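Local coordinates for protein probable oxidoreductase (Pseudomonas aeruginosa, PDB 4B7C) that probably catalyses an NADP(H)-dependent oxidation or reduction as a member of the medium-chain dehydrogenase/reductase family, at residues 292-297 with 301-306; 119-124 with 128-133; 140-145 with 167-172. All blocks are in the same frame, centred on the assembly; numbering follows the deposited sequence.

Contact 1 of 3, residues 292-297 with 301-306; sequences KEMATW and GKLQSR
Two amide groups of the turn that follows helix 287-299 share one acceptor, the carbonyl oxygen of Trp297. Lys302 N reaches Trp297 O at 2.9 Å, nearly in line with the carbonyl (C=O...N 161°). This bond belongs to a Schellman motif, in which Gly301, with positive phi, is the first residue out of the helix and turns the chain back on its last turn. Leu303 N is an added donor, coming to Trp297 O from above the carbonyl plane at 3.3 Å. The rest of the contact is apolar packing. Leu303 CB lies 4.0 Å from Trp297 CB, and Leu303 CD1 meets Met294 SD at 3.8 Å. Met294 starts with CG anti to the backbone N (chi1 -179°), and the bend at chi2 (68°) then brings SD to the leucine methyls. Lys302 runs extended across the indole at about a right angle, its CD 4.1 Å from Trp297 CD1, and its ammonium group forms a salt bridge with Glu300. Glu293 CG covers one face of the indole toward its rim. The indole also rests on Ile169 and Leu172 of helix 161-172, Met294 packs on Met135 and Tyr138 of helix 132-145, and the returning chain runs on into strand 307-311.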
ATOM      1  N   LYS B 292      20.788  15.510  14.895  1.00 37.54           N
ATOM      2  CA  LYS B 292      21.301  15.566  16.267  1.00 42.01           C
ATOM      3  C   LYS B 292      21.302  14.170  16.891  1.00 42.34           C
ATOM      4  O   LYS B 292      22.286  13.767  17.494  1.00 39.54           O
ATOM      5  CB  LYS B 292      20.481  16.539  17.126  1.00 47.33           C
ATOM      6  CG  LYS B 292      21.020  16.761  18.536  1.00 49.89           C
ATOM      7  CD  LYS B 292      20.065  17.605  19.379  1.00 55.40           C
ATOM      8  CE  LYS B 292      20.422  17.563  20.862  1.00 59.20           C
ATOM      9  NZ  LYS B 292      19.330  18.080  21.731  1.00 66.01           N
ATOM     10  N   GLU B 293      20.196  13.444  16.760  1.00 40.58           N
ATOM     11  CA  GLU B 293      20.113  12.104  17.332  1.00 42.19           C
ATOM     12  C   GLU B 293      21.078  11.142  16.638  1.00 43.82           C
ATOM     13  O   GLU B 293      21.783  10.388  17.299  1.00 41.57           O
ATOM     14  CB  GLU B 293      18.701  11.532  17.297  1.00 45.73           C
ATOM     15  CG  GLU B 293      18.638  10.151  17.935  1.00 48.85           C
ATOM     16  CD  GLU B 293      17.245   9.734  18.358  1.00 51.85           C
ATOM     17  OE1 GLU B 293      16.330   9.769  17.516  1.00 50.07           O
ATOM     18  OE2 GLU B 293      17.077   9.327  19.524  1.00 53.00           O
ATOM     19  N   MET B 294      21.111  11.191  15.310  1.00 40.89           N
ATOM     20  CA  MET B 294      22.031  10.358  14.521  1.00 40.53           C
ATOM     21  C   MET B 294      23.486  10.593  14.939  1.00 40.04           C
ATOM     22  O   MET B 294      24.250   9.651  15.101  1.00 35.42           O
ATOM     23  CB  MET B 294      21.876  10.639  13.024  1.00 42.19           C
ATOM     24  CG  MET B 294      22.777   9.799  12.123  1.00 43.92           C
ATOM     25  SD  MET B 294      22.328   8.034  12.125  1.00 48.89           S
ATOM     26  CE  MET B 294      20.655   8.200  11.496  1.00 40.24           C
ATOM     27  N   ALA B 295      23.853  11.856  15.111  1.00 38.92           N
ATOM     28  CA  ALA B 295      25.212  12.236  15.536  1.00 41.56           C
ATOM     29  C   ALA B 295      25.605  11.600  16.878  1.00 42.15           C
ATOM     30  O   ALA B 295      26.734  11.156  17.045  1.00 42.69           O
ATOM     31  CB  ALA B 295      25.355  13.758  15.611  1.00 39.94           C
ATOM     32  N   THR B 296      24.678  11.556  17.826  1.00 42.83           N
ATOM     33  CA  THR B 296      24.959  10.949  19.134  1.00 47.10           C
ATOM     34  C   THR B 296      25.110   9.421  19.018  1.00 47.76           C
ATOM     35  O   THR B 296      25.964   8.823  19.669  1.00 50.60           O
ATOM     36  CB  THR B 296      23.895  11.301  20.191  1.00 47.24           C
ATOM     37  OG1 THR B 296      22.659  10.661  19.870  1.00 58.19           O
ATOM     38  CG2 THR B 296      23.680  12.801  20.245  1.00 42.83           C
ATOM     39  N   TRP B 297      24.286   8.792  18.189  1.00 46.35           N
ATOM     40  CA  TRP B 297      24.403   7.346  17.958  1.00 44.04           C
ATOM     41  C   TRP B 297      25.753   7.018  17.385  1.00 44.39           C
ATOM     42  O   TRP B 297      26.405   6.061  17.804  1.00 42.25           O
ATOM     43  CB  TRP B 297      23.312   6.827  17.020  1.00 43.29           C
ATOM     44  CG  TRP B 297      21.942   6.681  17.660  1.00 44.18           C
ATOM     45  CD1 TRP B 297      21.637   6.456  19.000  1.00 43.37           C
ATOM     46  CD2 TRP B 297      20.647   6.705  16.983  1.00 42.93           C
ATOM     47  NE1 TRP B 297      20.283   6.364  19.198  1.00 42.76           N
ATOM     48  CE2 TRP B 297      19.631   6.496  18.030  1.00 43.09           C
ATOM     49  CE3 TRP B 297      20.241   6.885  15.666  1.00 44.76           C
ATOM     50  CZ2 TRP B 297      18.280   6.477  17.748  1.00 43.82           C
ATOM     51  CZ3 TRP B 297      18.872   6.858  15.399  1.00 43.60           C
ATOM     52  CH2 TRP B 297      17.916   6.658  16.413  1.00 45.23           C
ATOM     53  N   GLY B 301      29.124   5.106  19.279  1.00 51.39           N
ATOM     54  CA  GLY B 301      29.484   3.834  18.647  1.00 51.88           C
ATOM     55  C   GLY B 301      28.318   2.868  18.495  1.00 51.21           C
ATOM     56  O   GLY B 301      28.520   1.689  18.201  1.00 54.92           O
ATOM     57  N   LYS B 302      27.101   3.367  18.700  1.00 50.45           N
ATOM     58  CA  LYS B 302      25.887   2.554  18.572  1.00 50.42           C
ATOM     59  C   LYS B 302      25.511   2.344  17.113  1.00 48.08           C
ATOM     60  O   LYS B 302      24.822   1.394  16.773  1.00 50.07           O
ATOM     61  CB  LYS B 302      24.715   3.198  19.301  1.00 54.88           C
ATOM     62  CG  LYS B 302      24.810   3.136  20.813  1.00 57.36           C
ATOM     63  CD  LYS B 302      23.609   3.789  21.477  1.00 61.42           C
ATOM     64  CE  LYS B 302      23.725   3.756  22.989  1.00 64.84           C
ATOM     65  NZ  LYS B 302      22.743   4.694  23.594  1.00 70.96           N
ATOM     66  N   LEU B 303      25.990   3.230  16.253  1.00 46.11           N
ATOM     67  CA  LEU B 303      25.742   3.149  14.820  1.00 45.46           C
ATOM     68  C   LEU B 303      27.026   3.457  14.037  1.00 43.19           C
ATOM     69  O   LEU B 303      27.765   4.356  14.404  1.00 41.21           O
ATOM     70  CB  LEU B 303      24.639   4.142  14.433  1.00 44.07           C
ATOM     71  CG  LEU B 303      23.995   3.971  13.057  1.00 44.33           C
ATOM     72  CD1 LEU B 303      22.518   4.341  13.149  1.00 44.03           C
ATOM     73  CD2 LEU B 303      24.719   4.814  12.019  1.00 42.59           C
ATOM     74  N   GLN B 304      27.260   2.706  12.963  1.00 42.98           N
ATOM     75  CA  GLN B 304      28.445   2.865  12.100  1.00 47.01           C
ATOM     76  C   GLN B 304      28.091   3.343  10.708  1.00 44.98           C
ATOM     77  O   GLN B 304      27.068   2.932  10.173  1.00 44.14           O
ATOM     78  CB  GLN B 304      29.162   1.519  11.920  1.00 49.67           C
ATOM     79  CG  GLN B 304      29.880   0.995  13.145  1.00 53.76           C
ATOM     80  CD  GLN B 304      30.381  -0.418  12.945  1.00 55.88           C
ATOM     81  OE1 GLN B 304      30.235  -1.247  13.825  1.00 60.45           O
ATOM     82  NE2 GLN B 304      30.959  -0.697  11.783  1.00 56.39           N
ATOM     83  N   SER B 305      28.979   4.137  10.102  1.00 42.76           N
ATOM     84  CA  SER B 305      28.796   4.618   8.742  1.00 44.09           C
ATOM     85  C   SER B 305      30.029   4.400   7.873  1.00 46.62           C
ATOM     86  O   SER B 305      31.123   4.856   8.195  1.00 50.48           O
ATOM     87  CB  SER B 305      28.450   6.109   8.747  1.00 43.93           C
ATOM     88  OG  SER B 305      28.115   6.555   7.439  1.00 40.40           O
ATOM     89  N   ARG B 306      29.833   3.750   6.732  1.00 52.27           N
ATOM     90  CA  ARG B 306      30.933   3.549   5.771  1.00 52.82           C
ATOM     91  C   ARG B 306      30.709   4.334   4.483  1.00 47.64           C
ATOM     92  O   ARG B 306      29.652   4.252   3.855  1.00 45.75           O
ATOM     93  CB  ARG B 306      31.232   2.070   5.419  1.00 59.79           C
ATOM     94  CG  ARG B 306      30.063   1.264   4.887  1.00 67.43           C
ATOM     95  CD  ARG B 306      30.419  -0.221   4.782  1.00 73.53           C
ATOM     96  NE  ARG B 306      31.740  -0.469   4.180  1.00 79.42           N
ATOM     97  CZ  ARG B 306      32.080  -1.603   3.580  1.00 83.95           C
ATOM     98  NH1 ARG B 306      31.205  -2.596   3.485  1.00 85.43           N
ATOM     99  NH2 ARG B 306      33.299  -1.733   3.059  1.00 83.41           N
TER

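Contact 2 of 3, residues 119-124 with 128-133; sequences SRAPLP and SALGMT
Ala121 and Leu130 make the one apolar side-chain contact between 119-124 and 128-133, with Ala121 CB set against Leu130 CD1 at 3.7 Å. Both side chains leave the backbone toward the opposing segment. The leucine has CG beside its backbone N and an extended second torsion (chi1 -68°, chi2 171°). One methyl from each side meets, and the leucine supplies most of the length between Ala121 CA and Leu130 CA, which are 8.6 Å apart. The interface is accordingly small, 110 Å² in all.

The polar groups approach each other without a hydrogen bond across the segments. Pro124 O stands 3.7 Å from Ser128 N, and Ser128 OG is 3.9 Å from the same Pro124 O. The serine hydroxyl is engaged elsewhere, with the carboxylate of Glu307, the hydroxyl of Ser305 and the carbonyl of Arg125, so this buried oxygen ties the segment to the chain entering strand 307-311.

Backbone bonding shapes the second segment. Ser128 to Gly131 form a type I beta turn, closed by Gly131 N to Ser128 O at 2.9 Å, and Gly131 then occupies the N-cap position of helix 132-145. The turn thus presents Leu130 to the incoming loop just before the helix begins.

Around this pair, Leu123 and Pro124 pack on strand 41-49 of the N-terminal, GroES-like part of the protein, while Leu130 also touches Met294 and Leu298 of helix 287-299. The connection from strand 114-116 to helix 132-145 is thereby held between a beta strand and a helix, with Ser128 and Thr133 resting on Lys331 at the start of strand 331-335.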
ATOM      1  N   SER B 119      33.651  20.182  11.856  1.00 37.79           N
ATOM      2  CA  SER B 119      34.371  19.815  13.084  1.00 40.83           C
ATOM      3  C   SER B 119      33.736  18.615  13.789  1.00 44.17           C
ATOM      4  O   SER B 119      34.358  17.986  14.642  1.00 46.76           O
ATOM      5  CB  SER B 119      34.424  21.003  14.048  1.00 38.16           C
ATOM      6  OG  SER B 119      33.218  21.177  14.769  1.00 38.23           O
ATOM      7  N   ARG B 120      32.485  18.322  13.450  1.00 45.12           N
ATOM      8  CA  ARG B 120      31.703  17.286  14.150  1.00 47.78           C
ATOM      9  C   ARG B 120      31.703  15.931  13.459  1.00 44.66           C
ATOM     10  O   ARG B 120      31.366  14.911  14.062  1.00 45.24           O
ATOM     11  CB  ARG B 120      30.262  17.769  14.363  1.00 53.47           C
ATOM     12  CG  ARG B 120      30.150  18.884  15.423  1.00 60.92           C
ATOM     13  CD  ARG B 120      28.957  18.739  16.368  1.00 69.97           C
ATOM     14  NE  ARG B 120      28.353  20.001  16.779  1.00 77.36           N
ATOM     15  CZ  ARG B 120      28.433  20.509  18.012  1.00 82.40           C
ATOM     16  NH1 ARG B 120      29.098  19.876  18.982  1.00 83.67           N
ATOM     17  NH2 ARG B 120      27.838  21.666  18.283  1.00 83.23           N
ATOM     18  N   ALA B 121      32.090  15.919  12.198  1.00 41.68           N
ATOM     19  CA  ALA B 121      32.113  14.689  11.449  1.00 41.16           C
ATOM     20  C   ALA B 121      32.870  14.954  10.186  1.00 39.10           C
ATOM     21  O   ALA B 121      32.899  16.081   9.729  1.00 38.15           O
ATOM     22  CB  ALA B 121      30.693  14.236  11.116  1.00 41.11           C
ATOM     23  N   PRO B 122      33.466  13.914   9.608  1.00 37.94           N
ATOM     24  CA  PRO B 122      34.088  14.116   8.313  1.00 38.55           C
ATOM     25  C   PRO B 122      33.073  14.571   7.248  1.00 37.68           C
ATOM     26  O   PRO B 122      31.914  14.151   7.278  1.00 35.43           O
ATOM     27  CB  PRO B 122      34.642  12.745   7.957  1.00 39.06           C
ATOM     28  CG  PRO B 122      34.429  11.862   9.126  1.00 38.87           C
ATOM     29  CD  PRO B 122      33.473  12.512  10.054  1.00 39.23           C
ATOM     30  N   LEU B 123      33.528  15.435   6.350  1.00 35.07           N
ATOM     31  CA  LEU B 123      32.674  16.054   5.340  1.00 37.71           C
ATOM     32  C   LEU B 123      31.844  15.046   4.541  1.00 38.25           C
ATOM     33  O   LEU B 123      30.660  15.265   4.378  1.00 35.46           O
ATOM     34  CB  LEU B 123      33.482  16.922   4.380  1.00 38.09           C
ATOM     35  CG  LEU B 123      33.669  18.394   4.753  1.00 40.09           C
ATOM     36  CD1 LEU B 123      34.268  19.133   3.559  1.00 37.09           C
ATOM     37  CD2 LEU B 123      32.316  19.019   5.091  1.00 37.29           C
ATOM     38  N   PRO B 124      32.459  13.946   4.072  1.00 36.85           N
ATOM     39  CA  PRO B 124      31.700  12.994   3.283  1.00 36.93           C
ATOM     40  C   PRO B 124      30.568  12.328   4.041  1.00 38.12           C
ATOM     41  O   PRO B 124      29.616  11.875   3.419  1.00 33.71           O
ATOM     42  CB  PRO B 124      32.738  11.932   2.913  1.00 37.96           C
ATOM     43  CG  PRO B 124      34.048  12.604   3.040  1.00 38.49           C
ATOM     44  CD  PRO B 124      33.873  13.541   4.191  1.00 37.57           C
ATOM     45  N   SER B 128      26.141  10.761   3.842  1.00 31.38           N
ATOM     46  CA  SER B 128      25.773   9.396   4.178  1.00 30.95           C
ATOM     47  C   SER B 128      24.876   9.378   5.405  1.00 30.42           C
ATOM     48  O   SER B 128      23.735   9.829   5.334  1.00 32.08           O
ATOM     49  CB  SER B 128      27.006   8.488   4.347  1.00 31.97           C
ATOM     50  OG  SER B 128      27.847   8.941   5.379  1.00 30.64           O
ATOM     51  N   ALA B 129      25.387   8.886   6.530  1.00 31.34           N
ATOM     52  CA  ALA B 129      24.580   8.756   7.748  1.00 30.30           C
ATOM     53  C   ALA B 129      24.035  10.103   8.237  1.00 30.09           C
ATOM     54  O   ALA B 129      22.915  10.178   8.778  1.00 29.83           O
ATOM     55  CB  ALA B 129      25.383   8.073   8.840  1.00 30.63           C
ATOM     56  N   LEU B 130      24.810  11.168   8.019  1.00 30.61           N
ATOM     57  CA  LEU B 130      24.386  12.530   8.398  1.00 30.22           C
ATOM     58  C   LEU B 130      23.925  13.324   7.175  1.00 30.26           C
ATOM     59  O   LEU B 130      23.863  14.560   7.185  1.00 31.90           O
ATOM     60  CB  LEU B 130      25.522  13.281   9.117  1.00 29.98           C
ATOM     61  CG  LEU B 130      25.863  12.721  10.505  1.00 30.39           C
ATOM     62  CD1 LEU B 130      27.147  13.365  11.075  1.00 29.57           C
ATOM     63  CD2 LEU B 130      24.711  12.831  11.492  1.00 29.76           C
ATOM     64  N   GLY B 131      23.624  12.598   6.101  1.00 28.05           N
ATOM     65  CA  GLY B 131      23.079  13.162   4.878  1.00 28.01           C
ATOM     66  C   GLY B 131      21.725  12.551   4.511  1.00 29.06           C
ATOM     67  O   GLY B 131      21.017  12.008   5.355  1.00 28.87           O
ATOM     68  N   MET B 132      21.377  12.628   3.235  1.00 30.39           N
ATOM     69  CA  MET B 132      20.054  12.229   2.763  1.00 32.16           C
ATOM     70  C   MET B 132      19.802  10.730   2.870  1.00 30.53           C
ATOM     71  O   MET B 132      18.680  10.313   3.094  1.00 28.95           O
ATOM     72  CB  MET B 132      19.795  12.721   1.331  1.00 36.87           C
ATOM     73  CG  MET B 132      19.565  14.233   1.218  1.00 41.94           C
ATOM     74  SD  MET B 132      18.352  14.943   2.348  1.00 46.89           S
ATOM     75  CE  MET B 132      19.370  15.411   3.746  1.00 46.30           C
ATOM     76  N   THR B 133      20.826   9.903   2.691  1.00 29.71           N
ATOM     77  CA  THR B 133      20.633   8.451   2.828  1.00 30.89           C
ATOM     78  C   THR B 133      20.314   8.093   4.270  1.00 29.76           C
ATOM     79  O   THR B 133      19.387   7.331   4.552  1.00 29.95           O
ATOM     80  CB  THR B 133      21.844   7.638   2.331  1.00 32.25           C
ATOM     81  OG1 THR B 133      23.012   8.054   3.022  1.00 34.69           O
ATOM     82  CG2 THR B 133      22.040   7.824   0.828  1.00 29.94           C
TER

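Contact 3 of 3, residues 140-145 with 167-172; sequences ALLDVG and GQIARL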
ATOM      1  N   ALA B 140      12.039   7.343   7.308  1.00 29.34           N
ATOM      2  CA  ALA B 140      11.254   6.260   6.694  1.00 29.89           C
ATOM      3  C   ALA B 140      10.975   5.150   7.699  1.00 31.55           C
ATOM      4  O   ALA B 140       9.829   4.730   7.877  1.00 28.12           O
ATOM      5  CB  ALA B 140      11.953   5.724   5.466  1.00 28.57           C
ATOM      6  N   LEU B 141      12.013   4.707   8.407  1.00 32.43           N
ATOM      7  CA  LEU B 141      11.838   3.643   9.398  1.00 33.06           C
ATOM      8  C   LEU B 141      10.975   4.090  10.553  1.00 33.36           C
ATOM      9  O   LEU B 141       9.985   3.451  10.878  1.00 35.87           O
ATOM     10  CB  LEU B 141      13.186   3.135   9.945  1.00 34.21           C
ATOM     11  CG  LEU B 141      13.057   2.013  10.991  1.00 34.51           C
ATOM     12  CD1 LEU B 141      12.498   0.755  10.328  1.00 33.08           C
ATOM     13  CD2 LEU B 141      14.387   1.701  11.677  1.00 35.89           C
ATOM     14  N   LEU B 142      11.352   5.193  11.175  1.00 33.46           N
ATOM     15  CA  LEU B 142      10.725   5.609  12.430  1.00 32.70           C
ATOM     16  C   LEU B 142       9.348   6.253  12.272  1.00 32.53           C
ATOM     17  O   LEU B 142       8.448   6.013  13.080  1.00 32.52           O
ATOM     18  CB  LEU B 142      11.652   6.549  13.208  1.00 33.48           C
ATOM     19  CG  LEU B 142      13.020   5.963  13.594  1.00 35.37           C
ATOM     20  CD1 LEU B 142      13.872   7.015  14.306  1.00 32.59           C
ATOM     21  CD2 LEU B 142      12.861   4.707  14.441  1.00 35.24           C
ATOM     22  N   ASP B 143       9.182   7.083  11.251  1.00 33.16           N
ATOM     23  CA  ASP B 143       7.896   7.774  11.060  1.00 34.38           C
ATOM     24  C   ASP B 143       6.871   6.934  10.283  1.00 33.79           C
ATOM     25  O   ASP B 143       5.693   6.963  10.591  1.00 34.02           O
ATOM     26  CB  ASP B 143       8.080   9.127  10.379  1.00 35.16           C
ATOM     27  CG  ASP B 143       6.811   9.962  10.416  1.00 34.95           C
ATOM     28  OD1 ASP B 143       6.386  10.334  11.531  1.00 35.43           O
ATOM     29  OD2 ASP B 143       6.246  10.220   9.329  1.00 33.90           O
ATOM     30  N   VAL B 144       7.328   6.170   9.298  1.00 34.05           N
ATOM     31  CA  VAL B 144       6.426   5.359   8.470  1.00 34.03           C
ATOM     32  C   VAL B 144       6.376   3.884   8.919  1.00 35.35           C
ATOM     33  O   VAL B 144       5.297   3.302   9.083  1.00 37.08           O
ATOM     34  CB  VAL B 144       6.814   5.460   6.985  1.00 33.08           C
ATOM     35  CG1 VAL B 144       5.794   4.753   6.099  1.00 31.18           C
ATOM     36  CG2 VAL B 144       6.974   6.922   6.589  1.00 32.15           C
ATOM     37  N   GLY B 145       7.538   3.280   9.135  1.00 35.04           N
ATOM     38  CA  GLY B 145       7.601   1.891   9.606  1.00 35.34           C
ATOM     39  C   GLY B 145       7.104   1.732  11.030  1.00 36.68           C
ATOM     40  O   GLY B 145       6.497   0.725  11.376  1.00 42.24           O
ATOM     41  N   GLY B 167      18.738  -0.648   9.263  1.00 36.92           N
ATOM     42  CA  GLY B 167      18.874  -1.874  10.058  1.00 37.27           C
ATOM     43  C   GLY B 167      19.494  -1.646  11.426  1.00 35.89           C
ATOM     44  O   GLY B 167      19.079  -2.241  12.413  1.00 36.61           O
ATOM     45  N   GLN B 168      20.468  -0.750  11.483  1.00 38.41           N
ATOM     46  CA  GLN B 168      21.129  -0.417  12.746  1.00 39.44           C
ATOM     47  C   GLN B 168      20.204   0.353  13.668  1.00 40.55           C
ATOM     48  O   GLN B 168      20.154   0.111  14.878  1.00 41.02           O
ATOM     49  CB  GLN B 168      22.415   0.378  12.495  1.00 42.53           C
ATOM     50  CG  GLN B 168      23.497  -0.422  11.784  1.00 42.72           C
ATOM     51  CD  GLN B 168      24.764   0.383  11.537  1.00 43.08           C
ATOM     52  OE1 GLN B 168      25.566   0.569  12.442  1.00 47.80           O
ATOM     53  NE2 GLN B 168      24.954   0.849  10.307  1.00 42.88           N
ATOM     54  N   ILE B 169      19.444   1.281  13.097  1.00 40.46           N
ATOM     55  CA  ILE B 169      18.439   2.004  13.883  1.00 38.07           C
ATOM     56  C   ILE B 169      17.427   1.016  14.462  1.00 37.69           C
ATOM     57  O   ILE B 169      17.067   1.089  15.637  1.00 38.21           O
ATOM     58  CB  ILE B 169      17.710   3.080  13.053  1.00 37.23           C
ATOM     59  CG1 ILE B 169      18.689   4.176  12.615  1.00 37.89           C
ATOM     60  CG2 ILE B 169      16.605   3.725  13.885  1.00 35.00           C
ATOM     61  CD1 ILE B 169      18.097   5.183  11.651  1.00 36.77           C
ATOM     62  N   ALA B 170      16.968   0.092  13.624  1.00 39.78           N
ATOM     63  CA  ALA B 170      16.002  -0.929  14.041  1.00 42.29           C
ATOM     64  C   ALA B 170      16.536  -1.775  15.206  1.00 44.78           C
ATOM     65  O   ALA B 170      15.804  -2.069  16.157  1.00 43.42           O
ATOM     66  CB  ALA B 170      15.651  -1.822  12.862  1.00 41.44           C
ATOM     67  N   ARG B 171      17.817  -2.134  15.135  1.00 48.12           N
ATOM     68  CA  ARG B 171      18.484  -2.868  16.233  1.00 49.92           C
ATOM     69  C   ARG B 171      18.414  -2.064  17.521  1.00 47.72           C
ATOM     70  O   ARG B 171      18.077  -2.589  18.581  1.00 46.17           O
ATOM     71  CB  ARG B 171      19.953  -3.190  15.889  1.00 55.04           C
ATOM     72  CG  ARG B 171      20.756  -3.790  17.055  1.00 62.33           C
ATOM     73  CD  ARG B 171      22.199  -4.160  16.702  1.00 66.56           C
ATOM     74  NE  ARG B 171      22.874  -3.119  15.927  1.00 71.32           N
ATOM     75  CZ  ARG B 171      23.388  -2.000  16.435  1.00 75.26           C
ATOM     76  NH1 ARG B 171      23.329  -1.747  17.741  1.00 76.91           N
ATOM     77  NH2 ARG B 171      23.972  -1.123  15.625  1.00 79.24           N
ATOM     78  N   LEU B 172      18.701  -0.770  17.417  1.00 47.38           N
ATOM     79  CA  LEU B 172      18.667   0.127  18.577  1.00 46.39           C
ATOM     80  C   LEU B 172      17.282   0.259  19.202  1.00 48.66           C
ATOM     81  O   LEU B 172      17.165   0.590  20.378  1.00 47.83           O
ATOM     82  CB  LEU B 172      19.179   1.518  18.205  1.00 47.57           C
ATOM     83  CG  LEU B 172      20.663   1.581  17.858  1.00 49.58           C
ATOM     84  CD1 LEU B 172      21.035   2.980  17.374  1.00 48.73           C
ATOM     85  CD2 LEU B 172      21.477   1.180  19.083  1.00 47.37           C
TER
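Leu141 projects from helix 132-145 onto helix 161-172 at the Rossmann-fold part of the protein, where the six-stranded parallel sheet has the strand order 3-2-1-4-5-6. Helix 161-172 follows strand 152-155, the first strand of that fold, and forms the beta-alpha-beta crossover to its parallel neighbour 176-181. The short segments 140-145 and 167-172 have axes 10.4 Å apart at closest approach and inclined at 64°; leucine and isoleucine side chains span this separation.

The chief bump is the CD2 methyl of Leu141. It enters the shallow hollow between Ile169 and Ala170, 3.7 Å from Ile169 CG2 on one flank and 3.9 Å from Ala170 CB on the other. At the floor of the hollow it comes within 3.6 Å of Ala170 N, so the methyl reaches the helix backbone itself. With CG anti to the backbone N (chi1 -180°), Leu141 extends its branched end to the other helix, and the leucine and isoleucine side chains lie alongside each other, pointing opposite ways.

The returning bump is the CG2 branch of Ile169, which fits between the ends of Leu141 and Leu142. Leu142 sets out less directly toward the other helix, but chi2 (177°) carries CD1 onward and leaves CD2 turned toward the isoleucine, 3.9 Å from Ile169 CG2. The side-chain contacts are all apolar, and no hydrogen bond crosses between the segments.

Beyond the crossing, Leu141 also lies on Phe223 of strand 219-224 and Ala170 on Val177 of strand 176-181, while Ile169 meets Met294 and Trp297 of helix 287-299. The wider pi-type turn at the end of helix 132-145 brings two amides to one carbonyl: Val144 N lies 3.2 Å and Gly145 N 3.0 Å from Ala140 O.

Overall arrangement
Contact 2 packs on strand 41-49 of the GroES-like part and contact 3 on the parallel sheet of the Rossmann fold, while contact 1 touches both of these contacts. Its centre is about 10 Å from that of contact 2, where Met294 CG packs 3.4 Å from Ala129 O and Ser305 OG lies 3.4 Å from Ala129 CB. Toward contact 3, about 13 Å away between centres, Gln304 N reaches Gln168 OE1 at 2.8 Å and Lys302 O accepts from Arg171 NH2 at 2.9 Å, both probable hydrogen bonds. Contacts 2 and 3 do not touch, their nearest atoms being about 7 Å apart, yet helix 132-145 runs from one to the other.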